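Local coordinates for putative capsid protein of prophage (Escherichia coli CFT073, PDB 3BQW) that is of unknown function but probably serves as a major capsid protein, the subunit that builds the shell of a prophage-encoded virus particle, at residues A143-K148 against F345-I350; I132-E137 against K274-P279; A103-A108 against R117-T122; A15-N18 against E24-F27. All blocks are in the same frame, centred on the assembly; numbering follows the deposited sequence.

Overall arrangement
From the N terminus, interaction 4 comes first. It closes a short turn between helices 10-17 and 23-26. Interaction 3 follows in series and joins the loop before helix 113-146 to that helix. Its centre lies about 17 Å from that of interaction 4, and the two touch where T122 packs on Y16. Interactions 2 and 1 start farther along the same helix and cross: their segments alternate along the chain. Both reach the same mixed sheet, at K274-P279 and F345-I350, and T145 meets L277 between them. K133 also links interaction 2 to interaction 4, by probable hydrogen bonds to the carbonyls of E24 and F27. Helix 113-146 thus takes part in interactions 1, 2 and 3.

Interaction 1 (A143-K148 against F345-I350); sequences AVTTGK and FVTVKI
V144 and T145 meet F345 and T347 in a buried helix-on-sheet junction. The first two lie in the last turn of the long helix 113-146. F345 comes just before the C-terminal strand 346-349, and T347 lies within it. V144 does most of the apolar work. Its CG2 sits over one face of the F345 ring, 3.8 Å from the centroid and 12° off the normal, a CH-pi contact. The other methyl, V144 CG1, comes to 3.4 Å from F345 CD1. With CG1 anti to the backbone N (chi1 164°), both methyls of V144 are turned onto the ring. F345 also meets F35 edge-to-face.

T347, two residues on, also points at the helix. Its OG1 is 3.3 Å from T145 CA, and its CG2 packs on the side chain of T145. Strand 281-285 lies beside strand 346-349, and V283 extends this surface under both V144 and T145. The family suggests an HK97-like capsid fold. In that setting helix 113-146 would be the long spine helix, here ending against a sheet.

A water bridges the two segments. It donates to V144 O at 2.7 Å and is hydrogen-bonded to T347 OG1 at 2.7 Å. V144 O lies where the helix runs out, and the water gives it a partner. T145 OG1 turns back to V141 O in its own helix. G147, with positive phi, takes the chain out of the helix. Around this turn T146 OG1 accepts from K148 N at 3.1 Å, an ST turn.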
loop_
_atom_site.group_PDB
_atom_site.type_symbol
_atom_site.label_atom_id
_atom_site.label_comp_id
_atom_site.label_asym_id
_atom_site.label_seq_id
_atom_site.Cartn_x
_atom_site.Cartn_y
_atom_site.Cartn_z
ATOM N N ALA A 143 0.418 -5.775 -7.511
ATOM C CA ALA A 143 0.705 -5.291 -8.854
ATOM C C ALA A 143 2.172 -5.541 -9.222
ATOM O O ALA A 143 2.463 -6.086 -10.266
ATOM C CB ALA A 143 0.358 -3.813 -8.982
ATOM N N VAL A 144 3.080 -5.157 -8.336
ATOM C CA VAL A 144 4.523 -5.292 -8.546
ATOM C C VAL A 144 4.941 -6.753 -8.661
ATOM O O VAL A 144 5.779 -7.078 -9.499
ATOM C CB VAL A 144 5.310 -4.591 -7.389
ATOM C CG1 VAL A 144 6.782 -5.032 -7.352
ATOM C CG2 VAL A 144 5.180 -3.077 -7.520
ATOM N N THR A 145 4.352 -7.634 -7.842
ATOM C CA THR A 145 4.820 -9.015 -7.739
ATOM C C THR A 145 4.119 -10.000 -8.678
ATOM O O THR A 145 4.652 -11.077 -8.954
ATOM C CB THR A 145 4.741 -9.544 -6.287
ATOM O OG1 THR A 145 3.379 -9.542 -5.819
ATOM C CG2 THR A 145 5.619 -8.688 -5.353
ATOM N N THR A 146 2.911 -9.658 -9.126
ATOM C CA THR A 146 2.124 -10.545 -10.002
ATOM C C THR A 146 1.601 -9.845 -11.252
ATOM O O THR A 146 1.034 -10.496 -12.107
ATOM C CB THR A 146 0.876 -11.116 -9.268
ATOM O OG1 THR A 146 -0.098 -10.072 -9.043
ATOM C CG2 THR A 146 1.261 -11.802 -7.942
ATOM N N GLY A 147 1.739 -8.523 -11.328
ATOM C CA GLY A 147 1.111 -7.718 -12.379
ATOM C C GLY A 147 -0.400 -7.601 -12.319
ATOM O O GLY A 147 -1.002 -7.033 -13.231
ATOM N N LYS A 148 -1.024 -8.140 -11.279
ATOM C CA LYS A 148 -2.491 -8.179 -11.192
ATOM C C LYS A 148 -3.087 -7.728 -9.849
ATOM O O LYS A 148 -2.502 -7.905 -8.779
ATOM C CB LYS A 148 -2.998 -9.582 -11.490
ATOM C CG LYS A 148 -2.648 -10.076 -12.885
ATOM C CD LYS A 148 -2.680 -11.593 -12.919
ATOM C CE LYS A 148 -2.559 -12.086 -14.334
ATOM N NZ LYS A 148 -2.728 -13.554 -14.342
ATOM N N PHE A 345 10.065 -4.278 -12.693
ATOM C CA PHE A 345 9.992 -5.029 -11.440
ATOM C C PHE A 345 10.280 -6.487 -11.723
ATOM O O PHE A 345 9.728 -7.054 -12.667
ATOM C CB PHE A 345 8.591 -4.912 -10.856
ATOM C CG PHE A 345 8.237 -3.521 -10.439
ATOM C CD1 PHE A 345 8.764 -2.982 -9.259
ATOM C CD2 PHE A 345 7.400 -2.748 -11.206
ATOM C CE1 PHE A 345 8.447 -1.726 -8.870
ATOM C CE2 PHE A 345 7.081 -1.477 -10.819
ATOM C CZ PHE A 345 7.600 -0.958 -9.643
ATOM N N VAL A 346 11.189 -7.077 -10.947
ATOM C CA VAL A 346 11.454 -8.499 -11.005
ATOM C C VAL A 346 11.172 -9.073 -9.611
ATOM O O VAL A 346 11.672 -8.572 -8.618
ATOM C CB VAL A 346 12.925 -8.781 -11.438
ATOM C CG1 VAL A 346 13.238 -10.277 -11.387
ATOM C CG2 VAL A 346 13.223 -8.171 -12.859
ATOM N N THR A 347 10.364 -10.119 -9.540
ATOM C CA THR A 347 10.072 -10.800 -8.265
ATOM C C THR A 347 10.615 -12.249 -8.296
ATOM O O THR A 347 10.410 -12.998 -9.260
ATOM C CB THR A 347 8.556 -10.792 -7.957
ATOM O OG1 THR A 347 8.099 -9.432 -7.920
ATOM C CG2 THR A 347 8.223 -11.495 -6.621
ATOM N N VAL A 348 11.315 -12.617 -7.233
ATOM C CA VAL A 348 11.930 -13.928 -7.132
ATOM C C VAL A 348 11.445 -14.649 -5.885
ATOM O O VAL A 348 11.483 -14.094 -4.792
ATOM C CB VAL A 348 13.468 -13.865 -7.160
ATOM C CG1 VAL A 348 14.103 -15.324 -7.257
ATOM C CG2 VAL A 348 13.940 -12.974 -8.305
ATOM N N LYS A 349 10.914 -15.857 -6.088
ATOM C CA LYS A 349 10.570 -16.775 -5.005
ATOM C C LYS A 349 11.769 -17.657 -4.732
ATOM O O LYS A 349 12.160 -18.459 -5.572
ATOM C CB LYS A 349 9.374 -17.630 -5.395
ATOM C CG LYS A 349 8.757 -18.443 -4.277
ATOM C CD LYS A 349 7.598 -19.270 -4.811
ATOM C CE LYS A 349 7.207 -20.377 -3.849
ATOM N NZ LYS A 349 6.509 -19.793 -2.670
ATOM N N ILE A 350 12.386 -17.495 -3.576
ATOM C CA ILE A 350 13.558 -18.278 -3.283
ATOM C C ILE A 350 13.129 -19.658 -2.774
ATOM O O ILE A 350 12.017 -19.870 -2.319
ATOM C CB ILE A 350 14.590 -17.594 -2.326
ATOM C CG1 ILE A 350 14.070 -17.548 -0.882
ATOM C CG2 ILE A 350 15.051 -16.196 -2.903
ATOM C CD1 ILE A 350 15.161 -17.413 0.193
HETATM O O HOH W 1 8.056 -8.304 -10.354
#

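Interaction 2 (I132-E137 against K274-P279); sequences IKARVE and KYFLEP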
loop_
_atom_site.group_PDB
_atom_site.type_symbol
_atom_site.label_atom_id
_atom_site.label_comp_id
_atom_site.label_asym_id
_atom_site.label_seq_id
_atom_site.Cartn_x
_atom_site.Cartn_y
_atom_site.Cartn_z
ATOM N N ILE A 132 -7.472 1.981 4.774
ATOM C CA ILE A 132 -7.482 2.375 3.381
ATOM C C ILE A 132 -6.065 2.275 2.824
ATOM O O ILE A 132 -5.890 1.800 1.710
ATOM C CB ILE A 132 -8.080 3.805 3.177
ATOM C CG1 ILE A 132 -9.588 3.818 3.523
ATOM C CG2 ILE A 132 -7.908 4.298 1.727
ATOM C CD1 ILE A 132 -10.114 5.214 4.052
ATOM N N LYS A 133 -5.061 2.726 3.590
ATOM C CA LYS A 133 -3.672 2.687 3.132
ATOM C C LYS A 133 -3.129 1.246 3.035
ATOM O O LYS A 133 -2.283 0.964 2.194
ATOM C CB LYS A 133 -2.763 3.539 4.013
ATOM C CG LYS A 133 -2.953 5.016 3.792
ATOM C CD LYS A 133 -1.899 5.850 4.380
ATOM C CE LYS A 133 -2.152 7.358 4.087
ATOM N NZ LYS A 133 -1.291 8.215 4.969
ATOM N N ALA A 134 -3.626 0.378 3.908
ATOM C CA ALA A 134 -3.336 -1.039 3.917
ATOM C C ALA A 134 -3.886 -1.741 2.681
ATOM O O ALA A 134 -3.188 -2.533 2.065
ATOM C CB ALA A 134 -3.905 -1.675 5.184
ATOM N N ARG A 135 -5.127 -1.442 2.304
ATOM C CA ARG A 135 -5.677 -1.947 1.041
ATOM C C ARG A 135 -4.861 -1.468 -0.144
ATOM O O ARG A 135 -4.576 -2.233 -1.046
ATOM C CB ARG A 135 -7.151 -1.554 0.875
ATOM C CG ARG A 135 -7.740 -1.805 -0.555
ATOM C CD ARG A 135 -8.261 -3.180 -0.684
ATOM N NE ARG A 135 -9.250 -3.369 0.359
ATOM C CZ ARG A 135 -9.679 -4.535 0.825
ATOM N NH1 ARG A 135 -9.226 -5.700 0.320
ATOM N NH2 ARG A 135 -10.589 -4.522 1.813
ATOM N N VAL A 136 -4.492 -0.202 -0.151
ATOM C CA VAL A 136 -3.673 0.324 -1.213
ATOM C C VAL A 136 -2.316 -0.392 -1.310
ATOM O O VAL A 136 -1.851 -0.667 -2.421
ATOM C CB VAL A 136 -3.485 1.857 -1.078
ATOM C CG1 VAL A 136 -2.465 2.379 -2.064
ATOM C CG2 VAL A 136 -4.799 2.569 -1.290
ATOM N N GLU A 137 -1.694 -0.694 -0.170
ATOM C CA GLU A 137 -0.377 -1.353 -0.151
ATOM C C GLU A 137 -0.488 -2.770 -0.643
ATOM O O GLU A 137 0.411 -3.247 -1.342
ATOM C CB GLU A 137 0.246 -1.335 1.255
ATOM C CG GLU A 137 1.600 -2.035 1.428
ATOM C CD GLU A 137 2.776 -1.281 0.827
ATOM O OE1 GLU A 137 2.557 -0.275 0.125
ATOM O OE2 GLU A 137 3.946 -1.726 1.007
ATOM N N LYS A 274 -1.765 -11.601 7.706
ATOM C CA LYS A 274 -1.045 -12.024 6.511
ATOM C C LYS A 274 0.068 -11.050 6.203
ATOM O O LYS A 274 -0.015 -9.873 6.564
ATOM C CB LYS A 274 -1.993 -12.065 5.325
ATOM C CG LYS A 274 -3.172 -12.983 5.512
ATOM C CD LYS A 274 -3.702 -13.462 4.160
ATOM C CE LYS A 274 -4.532 -14.746 4.287
ATOM N NZ LYS A 274 -3.839 -15.810 5.072
ATOM N N TYR A 275 1.104 -11.541 5.531
ATOM C CA TYR A 275 2.162 -10.673 5.022
ATOM C C TYR A 275 1.734 -10.038 3.716
ATOM O O TYR A 275 1.123 -10.674 2.868
ATOM C CB TYR A 275 3.445 -11.455 4.765
ATOM C CG TYR A 275 4.156 -11.905 6.008
ATOM C CD1 TYR A 275 4.898 -11.010 6.765
ATOM C CD2 TYR A 275 4.094 -13.227 6.418
ATOM C CE1 TYR A 275 5.552 -11.420 7.912
ATOM C CE2 TYR A 275 4.741 -13.653 7.548
ATOM C CZ TYR A 275 5.461 -12.759 8.293
ATOM O OH TYR A 275 6.108 -13.208 9.427
ATOM N N PHE A 276 2.065 -8.775 3.556
ATOM C CA PHE A 276 1.974 -8.121 2.257
ATOM C C PHE A 276 2.873 -8.816 1.256
ATOM O O PHE A 276 2.457 -9.134 0.152
ATOM C CB PHE A 276 2.415 -6.664 2.376
ATOM C CG PHE A 276 1.411 -5.776 3.036
ATOM C CD1 PHE A 276 0.197 -5.513 2.428
ATOM C CD2 PHE A 276 1.687 -5.174 4.256
ATOM C CE1 PHE A 276 -0.725 -4.657 3.044
ATOM C CE2 PHE A 276 0.787 -4.341 4.855
ATOM C CZ PHE A 276 -0.413 -4.079 4.258
ATOM N N LEU A 277 4.120 -9.020 1.657
ATOM C CA LEU A 277 5.120 -9.687 0.858
ATOM C C LEU A 277 5.452 -11.006 1.540
ATOM O O LEU A 277 5.976 -11.009 2.645
ATOM C CB LEU A 277 6.373 -8.809 0.755
ATOM C CG LEU A 277 7.516 -9.274 -0.160
ATOM C CD1 LEU A 277 7.065 -9.275 -1.634
ATOM C CD2 LEU A 277 8.791 -8.409 0.039
ATOM N N GLU A 278 5.152 -12.108 0.872
ATOM C CA GLU A 278 5.457 -13.412 1.395
ATOM C C GLU A 278 6.932 -13.463 1.739
ATOM O O GLU A 278 7.775 -12.910 1.004
ATOM C CB GLU A 278 5.134 -14.511 0.392
ATOM C CG GLU A 278 3.665 -14.830 0.279
ATOM C CD GLU A 278 3.020 -15.014 1.637
ATOM O OE1 GLU A 278 3.526 -15.840 2.439
ATOM O OE2 GLU A 278 2.029 -14.294 1.912
ATOM N N PRO A 279 7.248 -14.117 2.856
ATOM C CA PRO A 279 8.590 -14.042 3.401
ATOM C C PRO A 279 9.675 -14.603 2.508
ATOM O O PRO A 279 10.819 -14.225 2.685
ATOM C CB PRO A 279 8.497 -14.851 4.699
ATOM C CG PRO A 279 7.059 -14.954 5.004
ATOM C CD PRO A 279 6.370 -14.955 3.693
#
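E137 lays its aliphatic part across the ring of F276. The side chain leaves helix 113-146 toward the segment K274-P279. Its CB is 3.9 Å from F276 CE1, above the rim of the ring. CG comes next, anti to the backbone N, and sits over the centre of one face. E137 CG lies 3.8 Å from the F276 centroid and 9° off the normal, a CH-pi contact. At chi2 the chain bends (74°), and the carboxylate stands up from the face, away from the ring. The carboxylate and ring planes are nearly perpendicular, 85° apart.

The acid group is held by other parts of the chain. OE1 bonds to T32 OG1 and OE2 to the backbone N of F31, with a weak bond from OE2 to Y262 OH. These bonds probably fix the rotation of the carboxylate and help to keep CG on the ring. This helix-against-sheet contact joins helix 113-146 to the chain just after strand 273-275, in what is probably an HK97-like capsid fold.

One helical turn earlier, A134 meets the rim of F276. A134 O approaches the ring edge near its plane, 3.4 Å from F276 CE1. A134 CB adds a looser contact with F276 CZ, at 4.3 Å.

Interaction 3 (A103-A108 against R117-T122); sequences AGEDPA and RMRLIT
E105 and R119 meet across a wide gap between their backbones. Their CA atoms are 12.7 Å apart, although this is the nearest pair of the two segments. Segment A103-A108 is an irregular loop. A103 and G104 have positive phi, E105 is nearly fully extended (phi 168°), and a 3-10 turn starts at P107. Segment R117-T122 is regular helix, near the start of the long helix 113-146.

Only long side chains can span the gap. E105 is extended beyond CG and R119 comes the other way, bent at chi2 and chi3. The two side chains run in opposing directions and overlap at their charged ends. E105 OE2 and R119 NH1 form a salt bridge at 3.2 Å. The carboxylate and guanidinium planes are 49° apart, so the groups do not pair flat, and OE2 approaches the guanidinium obliquely. The other terminal nitrogen, R119 NH2, bonds to M100 O. E105 OE1 makes a weak bond to M102 N. Both charged groups are thus also tied to the strip of chain just before the loop segment.

Within the helix, T122 OG1 donates to M118 O at 2.7 Å, and T122 N bonds to the same oxygen at 2.9 Å. The two donors reach M118 O from opposite faces of its plane.

The family suggests an HK97-like capsid fold, in which this loop leads into the spine helix. The bridge lies at the surface and rests on one oxygen and one nitrogen. Solvent and salt would probably weaken it, so the attraction is likely modest.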
loop_
_atom_site.group_PDB
_atom_site.type_symbol
_atom_site.label_atom_id
_atom_site.label_comp_id
_atom_site.label_asym_id
_atom_site.label_seq_id
_atom_site.Cartn_x
_atom_site.Cartn_y
_atom_site.Cartn_z
ATOM N N ALA A 103 1.459 9.356 27.720
ATOM C CA ALA A 103 2.639 9.628 26.966
ATOM C C ALA A 103 2.660 11.147 26.728
ATOM O O ALA A 103 2.557 11.630 25.613
ATOM C CB ALA A 103 2.609 8.849 25.689
ATOM N N GLY A 104 2.796 11.896 27.805
ATOM C CA GLY A 104 2.977 13.318 27.701
ATOM C C GLY A 104 1.644 13.893 27.319
ATOM O O GLY A 104 1.354 14.079 26.143
ATOM N N GLU A 105 0.821 14.130 28.326
ATOM C CA GLU A 105 -0.543 14.547 28.121
ATOM C C GLU A 105 -1.406 14.498 29.355
ATOM O O GLU A 105 -1.118 13.854 30.327
ATOM C CB GLU A 105 -1.235 13.709 27.074
ATOM C CG GLU A 105 -2.610 13.426 27.486
ATOM C CD GLU A 105 -3.446 12.865 26.396
ATOM O OE1 GLU A 105 -2.888 12.312 25.440
ATOM O OE2 GLU A 105 -4.680 12.979 26.507
ATOM N N ASP A 106 -2.541 15.137 29.228
ATOM C CA ASP A 106 -2.887 16.271 30.009
ATOM C C ASP A 106 -4.141 15.866 30.745
ATOM O O ASP A 106 -5.220 16.248 30.343
ATOM C CB ASP A 106 -3.197 17.450 29.078
ATOM C CG ASP A 106 -2.350 17.450 27.767
ATOM O OD1 ASP A 106 -1.182 17.876 27.799
ATOM O OD2 ASP A 106 -2.860 17.084 26.684
ATOM N N PRO A 107 -4.019 15.092 31.819
ATOM C CA PRO A 107 -5.147 14.279 32.331
ATOM C C PRO A 107 -6.525 14.974 32.377
ATOM O O PRO A 107 -7.553 14.317 32.163
ATOM C CB PRO A 107 -4.713 13.935 33.763
ATOM C CG PRO A 107 -3.247 14.196 33.813
ATOM C CD PRO A 107 -2.977 15.289 32.842
ATOM N N ALA A 108 -6.525 16.281 32.650
ATOM C CA ALA A 108 -7.743 17.037 32.987
ATOM C C ALA A 108 -8.856 17.038 31.923
ATOM O O ALA A 108 -10.044 17.068 32.268
ATOM C CB ALA A 108 -7.380 18.477 33.359
ATOM N N ARG A 117 -15.400 12.348 23.106
ATOM C CA ARG A 117 -15.963 11.997 21.801
ATOM C C ARG A 117 -14.926 12.304 20.726
ATOM O O ARG A 117 -14.695 11.482 19.844
ATOM C CB ARG A 117 -17.292 12.716 21.516
ATOM C CG ARG A 117 -18.543 11.963 22.016
ATOM C CD ARG A 117 -19.855 12.757 21.789
ATOM N NE ARG A 117 -20.081 13.049 20.363
ATOM C CZ ARG A 117 -19.795 14.200 19.749
ATOM N NH1 ARG A 117 -19.320 15.242 20.422
ATOM N NH2 ARG A 117 -20.037 14.331 18.449
ATOM N N MET A 118 -14.281 13.466 20.844
ATOM C CA MET A 118 -13.252 13.893 19.893
ATOM C C MET A 118 -12.109 12.901 19.820
ATOM O O MET A 118 -11.638 12.599 18.739
ATOM C CB MET A 118 -12.649 15.252 20.271
ATOM C CG MET A 118 -13.600 16.430 20.270
ATOM S SD MET A 118 -14.279 16.870 18.692
ATOM C CE MET A 118 -13.040 16.102 17.576
ATOM N N ARG A 119 -11.648 12.431 20.977
ATOM C CA ARG A 119 -10.615 11.395 21.036
ATOM C C ARG A 119 -11.026 10.124 20.315
ATOM O O ARG A 119 -10.213 9.516 19.619
ATOM C CB ARG A 119 -10.276 11.025 22.477
ATOM C CG ARG A 119 -9.629 12.133 23.269
ATOM C CD ARG A 119 -8.233 12.484 22.757
ATOM N NE ARG A 119 -7.326 11.330 22.676
ATOM C CZ ARG A 119 -6.666 10.800 23.704
ATOM N NH1 ARG A 119 -6.826 11.260 24.935
ATOM N NH2 ARG A 119 -5.854 9.781 23.503
ATOM N N LEU A 120 -12.266 9.695 20.509
ATOM C CA LEU A 120 -12.762 8.479 19.849
ATOM C C LEU A 120 -12.927 8.666 18.353
ATOM O O LEU A 120 -12.617 7.755 17.583
ATOM C CB LEU A 120 -14.076 8.022 20.469
ATOM C CG LEU A 120 -13.966 7.593 21.939
ATOM C CD1 LEU A 120 -15.331 7.290 22.498
ATOM C CD2 LEU A 120 -13.051 6.427 22.094
ATOM N N ILE A 121 -13.403 9.853 17.951
ATOM C CA ILE A 121 -13.632 10.175 16.556
ATOM C C ILE A 121 -12.308 10.186 15.803
ATOM O O ILE A 121 -12.172 9.510 14.777
ATOM C CB ILE A 121 -14.376 11.518 16.375
ATOM C CG1 ILE A 121 -15.855 11.360 16.768
ATOM C CG2 ILE A 121 -14.258 12.017 14.931
ATOM C CD1 ILE A 121 -16.547 12.655 17.086
ATOM N N THR A 122 -11.329 10.906 16.344
ATOM C CA THR A 122 -10.027 11.047 15.719
ATOM C C THR A 122 -9.276 9.719 15.739
ATOM O O THR A 122 -8.562 9.371 14.773
ATOM C CB THR A 122 -9.184 12.141 16.406
ATOM O OG1 THR A 122 -9.143 11.932 17.824
ATOM C CG2 THR A 122 -9.751 13.567 16.118
#

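Interaction 4 (A15-N18 against E24-F27); sequences AYLN and EFKF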
loop_
_atom_site.group_PDB
_atom_site.type_symbol
_atom_site.label_atom_id
_atom_site.label_comp_id
_atom_site.label_asym_id
_atom_site.label_seq_id
_atom_site.Cartn_x
_atom_site.Cartn_y
_atom_site.Cartn_z
ATOM N N ALA A 15 -10.152 19.266 9.150
ATOM C CA ALA A 15 -9.167 20.001 9.961
ATOM C C ALA A 15 -8.200 19.046 10.654
ATOM O O ALA A 15 -7.015 19.330 10.758
ATOM C CB ALA A 15 -9.879 20.899 11.004
ATOM N N TYR A 16 -8.711 17.912 11.121
ATOM C CA TYR A 16 -7.867 16.902 11.739
ATOM C C TYR A 16 -7.087 16.099 10.696
ATOM O O TYR A 16 -5.884 15.892 10.817
ATOM C CB TYR A 16 -8.712 15.950 12.571
ATOM C CG TYR A 16 -7.860 14.948 13.285
ATOM C CD1 TYR A 16 -7.033 15.353 14.344
ATOM C CD2 TYR A 16 -7.846 13.621 12.905
ATOM C CE1 TYR A 16 -6.227 14.451 14.997
ATOM C CE2 TYR A 16 -7.024 12.706 13.556
ATOM C CZ TYR A 16 -6.216 13.136 14.592
ATOM O OH TYR A 16 -5.429 12.255 15.258
ATOM N N LEU A 17 -7.803 15.647 9.681
ATOM C CA LEU A 17 -7.235 14.841 8.618
ATOM C C LEU A 17 -6.060 15.573 7.936
ATOM O O LEU A 17 -5.088 14.953 7.512
ATOM C CB LEU A 17 -8.349 14.482 7.618
ATOM C CG LEU A 17 -8.281 13.245 6.743
ATOM C CD1 LEU A 17 -7.894 11.945 7.536
ATOM C CD2 LEU A 17 -9.611 13.078 5.998
ATOM N N ASN A 18 -6.148 16.900 7.859
ATOM C CA ASN A 18 -5.134 17.721 7.186
ATOM C C ASN A 18 -4.087 18.265 8.135
ATOM O O ASN A 18 -3.298 19.110 7.732
ATOM C CB ASN A 18 -5.803 18.918 6.483
ATOM C CG ASN A 18 -6.719 18.494 5.348
ATOM O OD1 ASN A 18 -6.461 17.508 4.668
ATOM N ND2 ASN A 18 -7.788 19.240 5.138
ATOM N N GLU A 24 0.033 8.778 10.621
ATOM C CA GLU A 24 -0.930 7.972 9.862
ATOM C C GLU A 24 -1.389 8.699 8.620
ATOM O O GLU A 24 -1.816 8.066 7.668
ATOM C CB GLU A 24 -2.180 7.619 10.700
ATOM C CG GLU A 24 -1.937 6.618 11.818
ATOM C CD GLU A 24 -1.433 7.245 13.100
ATOM O OE1 GLU A 24 -1.063 8.452 13.118
ATOM O OE2 GLU A 24 -1.390 6.508 14.103
ATOM N N PHE A 25 -1.334 10.029 8.650
ATOM C CA PHE A 25 -1.792 10.834 7.531
ATOM C C PHE A 25 -0.638 11.203 6.599
ATOM O O PHE A 25 -0.808 11.175 5.389
ATOM C CB PHE A 25 -2.542 12.088 8.007
ATOM C CG PHE A 25 -3.725 11.802 8.931
ATOM C CD1 PHE A 25 -4.345 10.554 8.966
ATOM C CD2 PHE A 25 -4.236 12.804 9.739
ATOM C CE1 PHE A 25 -5.421 10.317 9.784
ATOM C CE2 PHE A 25 -5.322 12.564 10.566
ATOM C CZ PHE A 25 -5.917 11.326 10.582
ATOM N N LYS A 26 0.536 11.514 7.129
ATOM C CA LYS A 26 1.579 12.005 6.250
ATOM C C LYS A 26 2.424 10.881 5.582
ATOM O O LYS A 26 3.000 11.100 4.508
ATOM C CB LYS A 26 2.428 13.085 6.947
ATOM C CG LYS A 26 3.731 12.646 7.543
ATOM C CD LYS A 26 4.474 13.824 8.244
ATOM C CE LYS A 26 5.462 14.595 7.327
ATOM N NZ LYS A 26 6.339 15.582 8.116
ATOM N N PHE A 27 2.476 9.695 6.197
ATOM C CA PHE A 27 3.247 8.577 5.653
ATOM C C PHE A 27 2.351 7.447 5.180
ATOM O O PHE A 27 1.234 7.295 5.646
ATOM C CB PHE A 27 4.227 8.028 6.697
ATOM C CG PHE A 27 5.061 9.089 7.357
ATOM C CD1 PHE A 27 5.808 9.965 6.595
ATOM C CD2 PHE A 27 5.109 9.195 8.734
ATOM C CE1 PHE A 27 6.580 10.961 7.197
ATOM C CE2 PHE A 27 5.879 10.180 9.344
ATOM C CZ PHE A 27 6.615 11.064 8.565
#
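F25 fits its ring against Y16 and L17 at the end of helix 10-17, and this is the tight part of the contact. L17 CD1 sits over one face of the F25 ring, 3.8 Å from the centroid and offset toward the rim, in a CH-pi contact. Y16 meets the far end of the same ring. Y16 CE2 is 3.4 Å from F25 CE2, and the two rings stand nearly perpendicular (85°) in an oblique pair. Y16 CD2 lies in the plane of the F25 ring, at its edge. CG of Y16 is anti to its own backbone N (chi1 -177°), which swings the Y16 ring across the end of the F25 ring.

Backbone oxygens border the ring too. Y16 O comes to the edge near the plane, 3.4 Å from F25 CE2. L17 O is 3.2 Å from F25 CD2. Both oxygens lie in the last turn of the helix. The positive rim of an aromatic ring probably suits them.

Solvent borders the contact: N18 and K26 are exposed and touch nothing across it. N18 is the first residue after the helix, and its side chain starts away from segment E24-F27. The chain of K26 runs off away from segment A15-N18.

The two short helices, joined by a short turn, lie against the long helix 113-146. L17 and F25 both touch I129 there, and Y16 OH bonds to R126. One turn farther along the same helix, K133 holds the end of helix 23-26.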